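Local coordinates for protein formate dehydrogenase (Pyrobaculum aerophilum, PDB 1QP8) that probably works as an NAD(P)H-dependent 2-hydroxyacid dehydrogenase, reducing substrates such as glyoxylate or hydroxypyruvate, and binds NADPH in its coenzyme domain, at residues 167-172 and 197-202; 201-206 and 227-232; 219-224 and 250-255. All coordinates share one frame; numbering follows the deposited sequence.

Interaction 1 (167-172 and 197-202); sequences SLEEAL and LALMAE
The carbonyl oxygen of L172 is the polar atom to start from, because M200 comes at it from both backbone and side chain. M200 CA lies 3.4 Å from L172 O in a CA-H...O contact with an angle of 136° at the hydrogen, and M200 CG is 3.3 Å from the same oxygen. L199 O is also close, but both atoms are acceptors and do not bond. This is part of the Rossmann-type coenzyme domain, where the short, weakly bonded helical turn 169-172 meets the loop that leads from helix 194-197 into strand 205-208.

That loop is shaped by a type I turn from L197 to M200, closed by M200 N on L197 O at 2.9 Å. The turn carries L199 and M200 against the segment 167-172. M200 is a selenomethionine, and its CG lies beside its own backbone N (chi1 -67°), which places this methylene against L172 CB at 3.9 Å. Its chain then bends at chi3, and the side chain packs on F206 and F230. L172 in turn packs on A128 and L130 of strand 126-130 and on H196. Its CD1 carbon also comes to 4.3 Å from L197 N.

Nearer the surface, E169 and L199 cross obliquely. The leucine methyl sits beside the aliphatic part of the glutamate rather than at the carboxylate alone. Backbone hydrogen bonds of L199 with E174 and of A201 with A175 tie the loop to the chain leading into strand 177-180. The side chain of L172 is about 13 Å from the bound NADPH, so this is packing away from the coenzyme. At the outer edge, L199 CD1 stands 4.1 Å from E169 CB, with CG and OE1 of that glutamate equally near.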
ATOM      1  N   SER A 167      25.243  -8.355  -1.275  1.00 92.67           N
ATOM      2  CA  SER A 167      25.737  -7.358  -0.332  1.00 92.67           C
ATOM      3  C   SER A 167      24.578  -6.463   0.095  1.00 92.67           C
ATOM      4  O   SER A 167      24.033  -5.704  -0.714  1.00 92.67           O
ATOM      5  CB  SER A 167      26.851  -6.513  -0.958  1.00 88.94           C
ATOM      6  OG  SER A 167      26.410  -5.884  -2.147  1.00 88.94           O
ATOM      7  N   LEU A 168      24.184  -6.570   1.361  1.00 59.68           N
ATOM      8  CA  LEU A 168      23.087  -5.757   1.879  1.00 59.68           C
ATOM      9  C   LEU A 168      23.368  -4.304   1.515  1.00 59.68           C
ATOM     10  O   LEU A 168      22.464  -3.579   1.086  1.00 59.68           O
ATOM     11  CB  LEU A 168      22.967  -5.890   3.407  1.00 36.01           C
ATOM     12  CG  LEU A 168      24.079  -5.313   4.303  1.00 36.01           C
ATOM     13  CD1 LEU A 168      23.491  -4.377   5.341  1.00 36.01           C
ATOM     14  CD2 LEU A 168      24.837  -6.437   4.985  1.00 36.01           C
ATOM     15  N   GLU A 169      24.630  -3.901   1.676  1.00 78.34           N
ATOM     16  CA  GLU A 169      25.075  -2.544   1.369  1.00 78.34           C
ATOM     17  C   GLU A 169      24.631  -2.120  -0.018  1.00 78.34           C
ATOM     18  O   GLU A 169      23.876  -1.168  -0.178  1.00 78.34           O
ATOM     19  CB  GLU A 169      26.595  -2.444   1.479  1.00 90.67           C
ATOM     20  CG  GLU A 169      27.104  -2.451   2.904  1.00 90.67           C
ATOM     21  CD  GLU A 169      28.592  -2.137   3.008  1.00 90.67           C
ATOM     22  OE1 GLU A 169      29.061  -1.225   2.285  1.00 90.67           O
ATOM     23  OE2 GLU A 169      29.287  -2.790   3.822  1.00 90.67           O
ATOM     24  N   GLU A 170      25.109  -2.825  -1.028  1.00 75.27           N
ATOM     25  CA  GLU A 170      24.726  -2.508  -2.392  1.00 75.27           C
ATOM     26  C   GLU A 170      23.302  -2.997  -2.590  1.00 75.27           C
ATOM     27  O   GLU A 170      23.076  -4.101  -3.079  1.00 75.27           O
ATOM     28  CB  GLU A 170      25.675  -3.196  -3.384  1.00100.15           C
ATOM     29  CG  GLU A 170      25.268  -3.075  -4.854  1.00100.15           C
ATOM     30  CD  GLU A 170      25.087  -1.632  -5.304  1.00100.15           C
ATOM     31  OE1 GLU A 170      26.072  -0.859  -5.238  1.00100.15           O
ATOM     32  OE2 GLU A 170      23.960  -1.277  -5.724  1.00100.15           O
ATOM     33  N   ALA A 171      22.348  -2.169  -2.185  1.00 66.81           N
ATOM     34  CA  ALA A 171      20.922  -2.474  -2.284  1.00 66.81           C
ATOM     35  C   ALA A 171      20.302  -1.314  -1.544  1.00 66.81           C
ATOM     36  O   ALA A 171      19.222  -0.827  -1.882  1.00 66.81           O
ATOM     37  CB  ALA A 171      20.600  -3.782  -1.567  1.00 42.60           C
ATOM     38  N   LEU A 172      21.030  -0.876  -0.526  1.00 83.75           N
ATOM     39  CA  LEU A 172      20.632   0.246   0.302  1.00 83.75           C
ATOM     40  C   LEU A 172      21.216   1.538  -0.281  1.00 83.75           C
ATOM     41  O   LEU A 172      20.687   2.620  -0.045  1.00 83.75           O
ATOM     42  CB  LEU A 172      21.143   0.038   1.734  1.00 43.37           C
ATOM     43  CG  LEU A 172      20.709  -1.215   2.505  1.00 43.37           C
ATOM     44  CD1 LEU A 172      21.291  -1.140   3.889  1.00 43.37           C
ATOM     45  CD2 LEU A 172      19.192  -1.309   2.605  1.00 43.37           C
ATOM     46  N   LEU A 197      22.703   1.721   6.796  1.00 64.77           N
ATOM     47  CA  LEU A 197      21.478   2.507   6.750  1.00 64.77           C
ATOM     48  C   LEU A 197      21.779   3.881   6.159  1.00 64.77           C
ATOM     49  O   LEU A 197      21.044   4.378   5.298  1.00 64.77           O
ATOM     50  CB  LEU A 197      20.922   2.676   8.162  1.00 45.41           C
ATOM     51  CG  LEU A 197      20.381   1.451   8.891  1.00 45.41           C
ATOM     52  CD1 LEU A 197      20.086   1.802  10.347  1.00 45.41           C
ATOM     53  CD2 LEU A 197      19.120   0.982   8.184  1.00 45.41           C
ATOM     54  N   ALA A 198      22.872   4.478   6.631  1.00 49.24           N
ATOM     55  CA  ALA A 198      23.309   5.799   6.190  1.00 49.24           C
ATOM     56  C   ALA A 198      23.616   5.902   4.698  1.00 49.24           C
ATOM     57  O   ALA A 198      23.834   6.994   4.187  1.00 49.24           O
ATOM     58  CB  ALA A 198      24.514   6.218   6.988  1.00 53.55           C
ATOM     59  N   LEU A 199      23.638   4.768   4.004  1.00 50.13           N
ATOM     60  CA  LEU A 199      23.907   4.762   2.574  1.00 50.13           C
ATOM     61  C   LEU A 199      22.616   5.073   1.826  1.00 50.13           C
ATOM     62  O   LEU A 199      22.621   5.350   0.621  1.00 50.13           O
ATOM     63  CB  LEU A 199      24.435   3.395   2.142  1.00 83.67           C
ATOM     64  CG  LEU A 199      25.647   2.862   2.913  1.00 83.67           C
ATOM     65  CD1 LEU A 199      26.011   1.473   2.398  1.00 83.67           C
ATOM     66  CD2 LEU A 199      26.815   3.816   2.757  1.00 83.67           C
HETATM   67  N   MSE A 200      21.499   5.016   2.545  1.00 48.59           N
HETATM   68  CA  MSE A 200      20.211   5.291   1.930  1.00 48.59           C
HETATM   69  C   MSE A 200      20.021   6.787   1.808  1.00 48.59           C
HETATM   70  O   MSE A 200      20.824   7.558   2.309  1.00 48.59           O
HETATM   71  CB  MSE A 200      19.085   4.696   2.767  1.00 73.61           C
HETATM   72  CG  MSE A 200      19.067   3.183   2.806  1.00 73.61           C
HETATM   73 SE   MSE A 200      17.598   2.550   3.647  1.00 73.61          SE
HETATM   74  CE  MSE A 200      18.217   2.579   5.341  1.00 73.61           C
ATOM     75  N   ALA A 201      18.959   7.191   1.130  1.00 67.91           N
ATOM     76  CA  ALA A 201      18.652   8.602   0.967  1.00 67.91           C
ATOM     77  C   ALA A 201      18.306   9.164   2.347  1.00 67.91           C
ATOM     78  O   ALA A 201      17.740   8.454   3.179  1.00 67.91           O
ATOM     79  CB  ALA A 201      17.475   8.759   0.029  1.00 33.36           C
ATOM     80  N   GLU A 202      18.635  10.427   2.605  1.00 69.49           N
ATOM     81  CA  GLU A 202      18.329  10.996   3.914  1.00 69.49           C
ATOM     82  C   GLU A 202      16.830  11.108   4.087  1.00 69.49           C
ATOM     83  O   GLU A 202      16.331  11.384   5.172  1.00 69.49           O
ATOM     84  CB  GLU A 202      18.986  12.365   4.074  1.00100.05           C
ATOM     85  CG  GLU A 202      20.500  12.296   4.131  1.00100.05           C
ATOM     86  CD  GLU A 202      21.098  13.391   4.987  1.00100.05           C
ATOM     87  OE1 GLU A 202      20.820  14.573   4.706  1.00100.05           O
ATOM     88  OE2 GLU A 202      21.846  13.076   5.940  1.00100.05           O
TER

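Interaction 2 (201-206 and 227-232); sequences AEDAVF and RPQFIF
E202 lays its CG over one face of the R227 guanidinium, 3.4 Å from R227 NE, and the two side chains cross at about a right angle. The carboxylate rises on this face too: E202 OE2 is 3.7 Å from R227 NE, a long salt bridge of charge alone, since the oxygen stands well out of the guanidinium plane. R227 reaches this spot by bending at chi2 and chi3, and its NH1 goes on to the carbonyl oxygen of A198. Replacing R227 by an alanine is likely to leave E202 without its charge mate, A198 O without this donor, and a gap beneath the glutamate's methylenes.

Deeper in, the F230 ring fills the hollow beside the chain of A204 to F206. A204 CB is 4.0 Å from F230 CE1, and F206 CB is 3.9 Å from F230 CZ. F206 and F232 then lie alongside, their side chains leading in one direction, with F206 CD2 at the edge of the F232 ring, 3.8 Å from its CE1. Two backbone bonds join the parallel strands: I231 N to A204 O at 2.9 Å, and F206 N to I231 O at 2.8 Å.

This is the strand pairing of a beta-alpha-beta unit, with helix 217-226 linking strands 205-208 and 231-234. F230 and F232 pack against that helix, through I223, V220 and L224, while V205 and I231, on the other face of the sheet, meet helix 83-98, and strand 177-180 flanks F206.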
ATOM      1  N   ALA A 201      18.959   7.191   1.130  1.00 67.91           N
ATOM      2  CA  ALA A 201      18.652   8.602   0.967  1.00 67.91           C
ATOM      3  C   ALA A 201      18.306   9.164   2.347  1.00 67.91           C
ATOM      4  O   ALA A 201      17.740   8.454   3.179  1.00 67.91           O
ATOM      5  CB  ALA A 201      17.475   8.759   0.029  1.00 33.36           C
ATOM      6  N   GLU A 202      18.635  10.427   2.605  1.00 69.49           N
ATOM      7  CA  GLU A 202      18.329  10.996   3.914  1.00 69.49           C
ATOM      8  C   GLU A 202      16.830  11.108   4.087  1.00 69.49           C
ATOM      9  O   GLU A 202      16.331  11.384   5.172  1.00 69.49           O
ATOM     10  CB  GLU A 202      18.986  12.365   4.074  1.00100.05           C
ATOM     11  CG  GLU A 202      20.500  12.296   4.131  1.00100.05           C
ATOM     12  CD  GLU A 202      21.098  13.391   4.987  1.00100.05           C
ATOM     13  OE1 GLU A 202      20.820  14.573   4.706  1.00100.05           O
ATOM     14  OE2 GLU A 202      21.846  13.076   5.940  1.00100.05           O
ATOM     15  N   ASP A 203      16.126  10.845   2.997  1.00 63.79           N
ATOM     16  CA  ASP A 203      14.682  10.919   2.943  1.00 63.79           C
ATOM     17  C   ASP A 203      14.016   9.531   2.964  1.00 63.79           C
ATOM     18  O   ASP A 203      12.788   9.414   2.985  1.00 63.79           O
ATOM     19  CB  ASP A 203      14.316  11.667   1.671  1.00 98.83           C
ATOM     20  CG  ASP A 203      12.849  11.699   1.428  1.00 98.83           C
ATOM     21  OD1 ASP A 203      12.128  12.266   2.275  1.00 98.83           O
ATOM     22  OD2 ASP A 203      12.421  11.151   0.392  1.00 98.83           O
ATOM     23  N   ALA A 204      14.838   8.484   2.993  1.00 58.02           N
ATOM     24  CA  ALA A 204      14.364   7.100   2.956  1.00 58.02           C
ATOM     25  C   ALA A 204      13.425   6.601   4.046  1.00 58.02           C
ATOM     26  O   ALA A 204      13.356   7.137   5.151  1.00 58.02           O
ATOM     27  CB  ALA A 204      15.554   6.154   2.862  1.00 51.43           C
ATOM     28  N   VAL A 205      12.728   5.528   3.686  1.00 52.96           N
ATOM     29  CA  VAL A 205      11.758   4.833   4.513  1.00 52.96           C
ATOM     30  C   VAL A 205      12.236   3.393   4.650  1.00 52.96           C
ATOM     31  O   VAL A 205      12.220   2.653   3.676  1.00 52.96           O
ATOM     32  CB  VAL A 205      10.409   4.755   3.796  1.00 34.66           C
ATOM     33  CG1 VAL A 205       9.471   3.827   4.556  1.00 34.66           C
ATOM     34  CG2 VAL A 205       9.821   6.132   3.630  1.00 34.66           C
ATOM     35  N   PHE A 206      12.643   2.982   5.841  1.00 38.35           N
ATOM     36  CA  PHE A 206      13.110   1.615   6.038  1.00 38.35           C
ATOM     37  C   PHE A 206      12.024   0.804   6.725  1.00 38.35           C
ATOM     38  O   PHE A 206      11.662   1.095   7.856  1.00 38.35           O
ATOM     39  CB  PHE A 206      14.352   1.604   6.926  1.00 50.84           C
ATOM     40  CG  PHE A 206      14.993   0.261   7.042  1.00 50.84           C
ATOM     41  CD1 PHE A 206      16.094  -0.067   6.263  1.00 50.84           C
ATOM     42  CD2 PHE A 206      14.479  -0.698   7.909  1.00 50.84           C
ATOM     43  CE1 PHE A 206      16.675  -1.334   6.344  1.00 50.84           C
ATOM     44  CE2 PHE A 206      15.050  -1.969   8.000  1.00 50.84           C
ATOM     45  CZ  PHE A 206      16.149  -2.286   7.216  1.00 50.84           C
ATOM     46  N   ARG A 227      18.550  11.957  10.885  1.00 57.45           N
ATOM     47  CA  ARG A 227      17.772  12.277   9.704  1.00 57.45           C
ATOM     48  C   ARG A 227      16.280  12.302   9.996  1.00 57.45           C
ATOM     49  O   ARG A 227      15.606  11.272  10.011  1.00 57.45           O
ATOM     50  CB  ARG A 227      18.129  11.296   8.579  1.00 62.48           C
ATOM     51  CG  ARG A 227      19.586  11.470   8.144  1.00 62.48           C
ATOM     52  CD  ARG A 227      20.326  10.178   7.799  1.00 62.48           C
ATOM     53  NE  ARG A 227      20.204   9.820   6.390  1.00 62.48           N
ATOM     54  CZ  ARG A 227      21.129   9.155   5.706  1.00 62.48           C
ATOM     55  NH1 ARG A 227      22.255   8.774   6.294  1.00 62.48           N
ATOM     56  NH2 ARG A 227      20.926   8.871   4.430  1.00 62.48           N
ATOM     57  N   PRO A 228      15.745  13.501  10.255  1.00 48.14           N
ATOM     58  CA  PRO A 228      14.323  13.682  10.555  1.00 48.14           C
ATOM     59  C   PRO A 228      13.404  13.122   9.461  1.00 48.14           C
ATOM     60  O   PRO A 228      12.326  12.609   9.754  1.00 48.14           O
ATOM     61  CB  PRO A 228      14.202  15.198  10.724  1.00 44.93           C
ATOM     62  CG  PRO A 228      15.547  15.578  11.285  1.00 44.93           C
ATOM     63  CD  PRO A 228      16.480  14.769  10.415  1.00 44.93           C
ATOM     64  N   GLN A 229      13.842  13.212   8.207  1.00 49.91           N
ATOM     65  CA  GLN A 229      13.063  12.713   7.084  1.00 49.91           C
ATOM     66  C   GLN A 229      13.196  11.194   6.951  1.00 49.91           C
ATOM     67  O   GLN A 229      12.431  10.555   6.218  1.00 49.91           O
ATOM     68  CB  GLN A 229      13.542  13.369   5.795  1.00 93.45           C
ATOM     69  CG  GLN A 229      13.675  14.871   5.882  1.00 93.45           C
ATOM     70  CD  GLN A 229      12.341  15.564   5.999  1.00 93.45           C
ATOM     71  OE1 GLN A 229      11.536  15.544   5.066  1.00 93.45           O
ATOM     72  NE2 GLN A 229      12.093  16.180   7.150  1.00 93.45           N
ATOM     73  N   PHE A 230      14.181  10.620   7.637  1.00 40.84           N
ATOM     74  CA  PHE A 230      14.374   9.182   7.581  1.00 40.84           C
ATOM     75  C   PHE A 230      13.313   8.522   8.467  1.00 40.84           C
ATOM     76  O   PHE A 230      13.131   8.892   9.628  1.00 40.84           O
ATOM     77  CB  PHE A 230      15.769   8.799   8.074  1.00 49.61           C
ATOM     78  CG  PHE A 230      16.086   7.333   7.916  1.00 49.61           C
ATOM     79  CD1 PHE A 230      16.567   6.836   6.716  1.00 49.61           C
ATOM     80  CD2 PHE A 230      15.919   6.452   8.983  1.00 49.61           C
ATOM     81  CE1 PHE A 230      16.883   5.480   6.579  1.00 49.61           C
ATOM     82  CE2 PHE A 230      16.233   5.098   8.859  1.00 49.61           C
ATOM     83  CZ  PHE A 230      16.717   4.613   7.654  1.00 49.61           C
ATOM     84  N   ILE A 231      12.622   7.534   7.925  1.00 44.32           N
ATOM     85  CA  ILE A 231      11.583   6.887   8.686  1.00 44.32           C
ATOM     86  C   ILE A 231      11.771   5.399   8.882  1.00 44.32           C
ATOM     87  O   ILE A 231      12.106   4.665   7.964  1.00 44.32           O
ATOM     88  CB  ILE A 231      10.222   7.123   8.034  1.00 33.13           C
ATOM     89  CG1 ILE A 231       9.893   8.616   8.070  1.00 33.13           C
ATOM     90  CG2 ILE A 231       9.163   6.295   8.745  1.00 33.13           C
ATOM     91  CD1 ILE A 231       8.553   8.942   7.480  1.00 33.13           C
ATOM     92  N   PHE A 232      11.526   4.960  10.101  1.00 51.90           N
ATOM     93  CA  PHE A 232      11.644   3.563  10.444  1.00 51.90           C
ATOM     94  C   PHE A 232      10.236   3.078  10.754  1.00 51.90           C
ATOM     95  O   PHE A 232       9.610   3.546  11.708  1.00 51.90           O
ATOM     96  CB  PHE A 232      12.530   3.418  11.674  1.00 42.68           C
ATOM     97  CG  PHE A 232      12.791   2.003  12.066  1.00 42.68           C
ATOM     98  CD1 PHE A 232      13.502   1.151  11.217  1.00 42.68           C
ATOM     99  CD2 PHE A 232      12.341   1.513  13.292  1.00 42.68           C
ATOM    100  CE1 PHE A 232      13.767  -0.174  11.582  1.00 42.68           C
ATOM    101  CE2 PHE A 232      12.599   0.186  13.670  1.00 42.68           C
ATOM    102  CZ  PHE A 232      13.315  -0.654  12.811  1.00 42.68           C
TER

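Interaction 3 (219-224 and 250-255); sequences GVLRIL and FSLPNV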
ATOM      1  N   GLY A 219      22.138   1.562  15.962  1.00 40.13           N
ATOM      2  CA  GLY A 219      22.304   2.223  14.680  1.00 40.13           C
ATOM      3  C   GLY A 219      21.035   2.896  14.234  1.00 40.13           C
ATOM      4  O   GLY A 219      21.060   4.058  13.833  1.00 40.13           O
ATOM      5  N   VAL A 220      19.925   2.165  14.313  1.00 47.22           N
ATOM      6  CA  VAL A 220      18.612   2.681  13.922  1.00 47.22           C
ATOM      7  C   VAL A 220      18.318   3.968  14.678  1.00 47.22           C
ATOM      8  O   VAL A 220      17.986   5.006  14.099  1.00 47.22           O
ATOM      9  CB  VAL A 220      17.497   1.701  14.283  1.00 41.50           C
ATOM     10  CG1 VAL A 220      16.228   2.080  13.541  1.00 41.50           C
ATOM     11  CG2 VAL A 220      17.934   0.270  13.986  1.00 41.50           C
ATOM     12  N   LEU A 221      18.442   3.870  15.994  1.00 51.20           N
ATOM     13  CA  LEU A 221      18.198   4.974  16.891  1.00 51.20           C
ATOM     14  C   LEU A 221      19.028   6.177  16.460  1.00 51.20           C
ATOM     15  O   LEU A 221      18.531   7.301  16.356  1.00 51.20           O
ATOM     16  CB  LEU A 221      18.595   4.531  18.292  1.00 56.69           C
ATOM     17  CG  LEU A 221      17.932   5.100  19.538  1.00 56.69           C
ATOM     18  CD1 LEU A 221      16.411   5.182  19.379  1.00 56.69           C
ATOM     19  CD2 LEU A 221      18.305   4.180  20.685  1.00 56.69           C
ATOM     20  N   ARG A 222      20.298   5.932  16.187  1.00 45.57           N
ATOM     21  CA  ARG A 222      21.180   7.007  15.809  1.00 45.57           C
ATOM     22  C   ARG A 222      20.807   7.692  14.519  1.00 45.57           C
ATOM     23  O   ARG A 222      20.756   8.920  14.464  1.00 45.57           O
ATOM     24  CB  ARG A 222      22.607   6.507  15.704  1.00 69.62           C
ATOM     25  CG  ARG A 222      23.483   7.458  14.941  1.00 69.62           C
ATOM     26  CD  ARG A 222      24.913   7.027  14.940  1.00 69.62           C
ATOM     27  NE  ARG A 222      25.640   7.772  13.929  1.00 69.62           N
ATOM     28  CZ  ARG A 222      26.960   7.856  13.864  1.00 69.62           C
ATOM     29  NH1 ARG A 222      27.709   7.234  14.765  1.00 69.62           N
ATOM     30  NH2 ARG A 222      27.523   8.568  12.892  1.00 69.62           N
ATOM     31  N   ILE A 223      20.562   6.924  13.464  1.00 45.40           N
ATOM     32  CA  ILE A 223      20.223   7.570  12.207  1.00 45.40           C
ATOM     33  C   ILE A 223      18.879   8.275  12.316  1.00 45.40           C
ATOM     34  O   ILE A 223      18.673   9.322  11.703  1.00 45.40           O
ATOM     35  CB  ILE A 223      20.194   6.587  11.019  1.00 40.07           C
ATOM     36  CG1 ILE A 223      20.219   7.388   9.716  1.00 40.07           C
ATOM     37  CG2 ILE A 223      18.950   5.721  11.060  1.00 40.07           C
ATOM     38  CD1 ILE A 223      20.206   6.543   8.468  1.00 40.07           C
ATOM     39  N   LEU A 224      17.966   7.710  13.103  1.00 42.41           N
ATOM     40  CA  LEU A 224      16.662   8.327  13.271  1.00 42.41           C
ATOM     41  C   LEU A 224      16.831   9.684  13.903  1.00 42.41           C
ATOM     42  O   LEU A 224      16.147  10.625  13.517  1.00 42.41           O
ATOM     43  CB  LEU A 224      15.755   7.468  14.136  1.00 35.72           C
ATOM     44  CG  LEU A 224      14.990   6.412  13.349  1.00 35.72           C
ATOM     45  CD1 LEU A 224      14.372   5.404  14.308  1.00 35.72           C
ATOM     46  CD2 LEU A 224      13.948   7.098  12.506  1.00 35.72           C
ATOM     47  N   PHE A 250       9.097   4.711  19.752  1.00 34.99           N
ATOM     48  CA  PHE A 250       7.730   5.149  19.511  1.00 34.99           C
ATOM     49  C   PHE A 250       7.496   6.648  19.727  1.00 34.99           C
ATOM     50  O   PHE A 250       6.560   7.229  19.163  1.00 34.99           O
ATOM     51  CB  PHE A 250       6.782   4.324  20.381  1.00 24.71           C
ATOM     52  CG  PHE A 250       7.070   2.844  20.339  1.00 24.71           C
ATOM     53  CD1 PHE A 250       6.870   2.048  21.468  1.00 24.71           C
ATOM     54  CD2 PHE A 250       7.611   2.258  19.195  1.00 24.71           C
ATOM     55  CE1 PHE A 250       7.215   0.703  21.460  1.00 24.71           C
ATOM     56  CE2 PHE A 250       7.957   0.920  19.182  1.00 24.71           C
ATOM     57  CZ  PHE A 250       7.763   0.132  20.320  1.00 24.71           C
ATOM     58  N   SER A 251       8.347   7.283  20.525  1.00 28.99           N
ATOM     59  CA  SER A 251       8.187   8.707  20.788  1.00 28.99           C
ATOM     60  C   SER A 251       8.930   9.551  19.759  1.00 28.99           C
ATOM     61  O   SER A 251       8.932  10.792  19.835  1.00 28.99           O
ATOM     62  CB  SER A 251       8.701   9.051  22.175  1.00 29.51           C
ATOM     63  OG  SER A 251      10.083   8.775  22.238  1.00 29.51           O
ATOM     64  N   LEU A 252       9.590   8.888  18.811  1.00 37.23           N
ATOM     65  CA  LEU A 252      10.286   9.621  17.762  1.00 37.23           C
ATOM     66  C   LEU A 252       9.247   9.841  16.677  1.00 37.23           C
ATOM     67  O   LEU A 252       8.540   8.920  16.270  1.00 37.23           O
ATOM     68  CB  LEU A 252      11.491   8.828  17.252  1.00 31.79           C
ATOM     69  CG  LEU A 252      12.676   8.885  18.239  1.00 31.79           C
ATOM     70  CD1 LEU A 252      13.706   7.779  17.993  1.00 31.79           C
ATOM     71  CD2 LEU A 252      13.320  10.260  18.109  1.00 31.79           C
ATOM     72  N   PRO A 253       9.096  11.089  16.236  1.00 37.54           N
ATOM     73  CA  PRO A 253       8.109  11.368  15.199  1.00 37.54           C
ATOM     74  C   PRO A 253       8.350  10.689  13.865  1.00 37.54           C
ATOM     75  O   PRO A 253       7.424  10.536  13.078  1.00 37.54           O
ATOM     76  CB  PRO A 253       8.092  12.893  15.131  1.00 35.36           C
ATOM     77  CG  PRO A 253       9.401  13.292  15.710  1.00 35.36           C
ATOM     78  CD  PRO A 253       9.580  12.333  16.844  1.00 35.36           C
ATOM     79  N   ASN A 254       9.576  10.257  13.607  1.00 40.93           N
ATOM     80  CA  ASN A 254       9.847   9.586  12.344  1.00 40.93           C
ATOM     81  C   ASN A 254       9.888   8.072  12.467  1.00 40.93           C
ATOM     82  O   ASN A 254      10.679   7.402  11.796  1.00 40.93           O
ATOM     83  CB  ASN A 254      11.134  10.117  11.718  1.00 37.19           C
ATOM     84  CG  ASN A 254      12.286  10.155  12.688  1.00 37.19           C
ATOM     85  OD1 ASN A 254      12.101  10.294  13.912  1.00 37.19           O
ATOM     86  ND2 ASN A 254      13.501  10.060  12.148  1.00 37.19           N
ATOM     87  N   VAL A 255       9.031   7.535  13.335  1.00 41.25           N
ATOM     88  CA  VAL A 255       8.926   6.094  13.495  1.00 41.25           C
ATOM     89  C   VAL A 255       7.464   5.681  13.401  1.00 41.25           C
ATOM     90  O   VAL A 255       6.592   6.382  13.899  1.00 41.25           O
ATOM     91  CB  VAL A 255       9.483   5.600  14.851  1.00 34.38           C
ATOM     92  CG1 VAL A 255       9.119   4.136  15.046  1.00 34.38           C
ATOM     93  CG2 VAL A 255      10.997   5.754  14.902  1.00 34.38           C
TER
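L224 and N254 pass one another running opposite ways, and the asparagine amide ends at the backbone of the helix. N254 ND2 donates to L224 O at 3.0 Å with an N-H...O angle of 162°. The oxygen lies close to the amide plane, whereas the donor is tilted 20° from the carbonyl plane of L224. With its CG held between its own backbone N and carbonyl carbon (chi1 49°), N254 turns the amide toward the helix; ND2 also donates to F230 O, so this nitrogen bridges helix 217-226 and the chain just before strand 231-234.

Apolar groups meet beside this bond. L224 crosses V255 at about a right angle, with its CD1 against V255 CG2. L221 and L252 are set against each other in the same way, touching through their CD1 methyls at 4.0 Å. A type I turn from L252 to V255 puts L252, N254 and V255 within reach of the helix.

The arrangement, a helix packed on the loop that enters the next parallel strand, 255-257, fits the outer edge of a Rossmann-type nucleotide-binding domain.

In the fold
Reading from the N terminus, interaction 1 closes the first loop, which takes in strand 177-180 and helix 194-197. Interaction 2 begins where that one ends, since both use A201 and E202, and it closes the loop through helix 217-226. Interaction 3 opens inside that second loop, at 219-224, and closes beyond it at 250-255, so interactions 2 and 3 cross, while 1 and 3 follow in series. The centres of interactions 1 and 2 are about 11 Å apart; 2 and 3 share a seam where F232 N meets N254 O. Together they join the 169-172 region, the paired strands 205-208 and 231-234, and helix 217-226 with the loop before strand 255-257.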